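Local structure of avirulence protein AvrP123 (Melampsora lini, 5VJJ) at residues A[49-54]-A[67-72]. The protein is a zinc-binding effector of the flax rust fungus, recognised by the flax resistance protein P and possibly acting in the plant cell nucleus. Numbering follows the deposited sequence.
Sequences GPAEQY and VACSGV. With ZN (zinc ion), chain D.
A51 and C69 face each other as an antiparallel non-hydrogen-bonded pair, with A51 CB 3.8 Å from C69 CB. On the same face of the sheet, V67 lies across Q53. Its CG2 packs on CB and CG of Q53, 3.9 Å from each, while CG1 turns toward the A51 methyl. On the other face A68 CB meets the Y54 ring at its edge, in the ring plane, 3.6 Å from CE2. Three backbone hydrogen bonds join the segments. E52 and A68 form the hydrogen-bonded pair, from E52 N to A68 O at 2.7 Å and from A68 N to E52 O at 2.8 Å. S70 N continues the ladder to P50 O at 2.8 Å, just past the end of strand 64-69. This is the open end of a beta hairpin made by strands 51-58 and 64-69, and C69, the last residue of strand 64-69, is a zinc ligand. C69 SG binds the zinc ion at 2.2 Å. With SG anti to the backbone N (chi1 -174°), the sulfur points onward past the strand end, to the zinc ion and G71 N. C33, C47 and H73 complete the site. G71 N donates to C69 SG at 3.3 Å, with an N-H...S angle of 154°. This second-shell bond probably eases the negative charge on the sulfur. G49 CA packs against the same SG, and a cis peptide bond joins G49 to P50. Strand 29-30 borders strand 51-58 on its other edge, where F29 and, just beyond that strand, V31 make backbone hydrogen bonds with Q53 and A51. Further along the hairpin, S65 OG hydrogen-bonds to both Q53 NE2 and Y54 O.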
loop_
_atom_site.group_PDB
_atom_site.type_symbol
_atom_site.label_atom_id
_atom_site.label_comp_id
_atom_site.label_asym_id
_atom_site.label_seq_id
_atom_site.Cartn_x
_atom_site.Cartn_y
_atom_site.Cartn_z
ATOM N N GLY A 49 -2.223 -10.153 0.493
ATOM C CA GLY A 49 -2.637 -8.944 -0.196
ATOM C C GLY A 49 -4.148 -8.826 -0.258
ATOM O O GLY A 49 -4.852 -9.484 0.511
ATOM N N PRO A 50 -4.665 -8.003 -1.182
ATOM C CA PRO A 50 -3.923 -7.240 -2.196
ATOM C C PRO A 50 -3.197 -6.012 -1.643
ATOM O O PRO A 50 -3.763 -5.253 -0.847
ATOM C CB PRO A 50 -5.018 -6.807 -3.185
ATOM C CG PRO A 50 -6.264 -7.553 -2.788
ATOM C CD PRO A 50 -6.117 -7.828 -1.332
ATOM N N ALA A 51 -1.953 -5.818 -2.078
ATOM C CA ALA A 51 -1.156 -4.668 -1.683
ATOM C C ALA A 51 -0.625 -3.974 -2.928
ATOM O O ALA A 51 -0.334 -4.618 -3.940
ATOM C CB ALA A 51 0.004 -5.082 -0.773
ATOM N N GLU A 52 -0.504 -2.649 -2.844
ATOM C CA GLU A 52 -0.039 -1.827 -3.952
ATOM C C GLU A 52 0.982 -0.822 -3.447
ATOM O O GLU A 52 0.916 -0.370 -2.300
ATOM C CB GLU A 52 -1.182 -1.060 -4.637
ATOM C CG GLU A 52 -2.131 -1.911 -5.447
ATOM C CD GLU A 52 -3.154 -1.070 -6.180
ATOM O OE1 GLU A 52 -3.420 0.066 -5.726
ATOM O OE2 GLU A 52 -3.682 -1.545 -7.209
ATOM N N GLN A 53 1.913 -0.463 -4.323
ATOM C CA GLN A 53 2.930 0.530 -4.024
ATOM C C GLN A 53 2.680 1.782 -4.853
ATOM O O GLN A 53 2.295 1.700 -6.027
ATOM C CB GLN A 53 4.330 -0.013 -4.301
ATOM C CG GLN A 53 5.442 0.941 -3.912
ATOM C CD GLN A 53 6.803 0.279 -3.955
ATOM O OE1 GLN A 53 6.906 -0.946 -4.026
ATOM N NE2 GLN A 53 7.855 1.085 -3.922
ATOM N N TYR A 54 2.885 2.939 -4.227
ATOM C CA TYR A 54 2.649 4.230 -4.853
ATOM C C TYR A 54 3.972 4.966 -4.985
ATOM O O TYR A 54 4.715 5.094 -4.009
ATOM C CB TYR A 54 1.654 5.061 -4.042
ATOM C CG TYR A 54 0.335 4.359 -3.804
ATOM C CD1 TYR A 54 -0.624 4.281 -4.808
ATOM C CD2 TYR A 54 0.049 3.772 -2.578
ATOM C CE1 TYR A 54 -1.831 3.636 -4.595
ATOM C CE2 TYR A 54 -1.154 3.125 -2.357
ATOM C CZ TYR A 54 -2.089 3.062 -3.366
ATOM O OH TYR A 54 -3.282 2.420 -3.148
ATOM N N VAL A 67 3.413 1.817 0.640
ATOM C CA VAL A 67 2.615 0.666 0.228
ATOM C C VAL A 67 1.315 0.652 1.020
ATOM O O VAL A 67 1.287 1.024 2.199
ATOM C CB VAL A 67 3.396 -0.652 0.417
ATOM C CG1 VAL A 67 2.512 -1.865 0.149
ATOM C CG2 VAL A 67 4.608 -0.686 -0.502
ATOM N N ALA A 68 0.239 0.231 0.361
ATOM C CA ALA A 68 -1.069 0.090 0.979
ATOM C C ALA A 68 -1.608 -1.300 0.676
ATOM O O ALA A 68 -1.359 -1.857 -0.397
ATOM C CB ALA A 68 -2.053 1.151 0.472
ATOM N N CYS A 69 -2.350 -1.856 1.634
ATOM C CA CYS A 69 -2.819 -3.230 1.543
ATOM C C CYS A 69 -4.241 -3.326 2.066
ATOM O O CYS A 69 -4.575 -2.727 3.090
ATOM C CB CYS A 69 -1.919 -4.184 2.341
ATOM S SG CYS A 69 -2.333 -5.936 2.147
ATOM N N SER A 70 -5.069 -4.102 1.365
ATOM C CA SER A 70 -6.451 -4.336 1.760
ATOM C C SER A 70 -6.648 -5.669 2.471
ATOM O O SER A 70 -7.767 -5.965 2.905
ATOM C CB SER A 70 -7.366 -4.269 0.535
ATOM O OG SER A 70 -7.420 -2.952 0.010
ATOM N N GLY A 71 -5.603 -6.480 2.596
ATOM C CA GLY A 71 -5.707 -7.715 3.347
ATOM C C GLY A 71 -6.017 -7.461 4.810
ATOM O O GLY A 71 -5.919 -6.347 5.326
ATOM N N VAL A 72 -6.397 -8.536 5.494
ATOM C CA VAL A 72 -6.705 -8.478 6.919
ATOM C C VAL A 72 -5.435 -8.813 7.687
ATOM O O VAL A 72 -4.902 -9.922 7.568
ATOM C CB VAL A 72 -7.848 -9.436 7.288
ATOM C CG1 VAL A 72 -8.134 -9.375 8.782
ATOM C CG2 VAL A 72 -9.104 -9.100 6.495
HETATM ZN ZN ZN D . -1.382 -6.984 3.830
#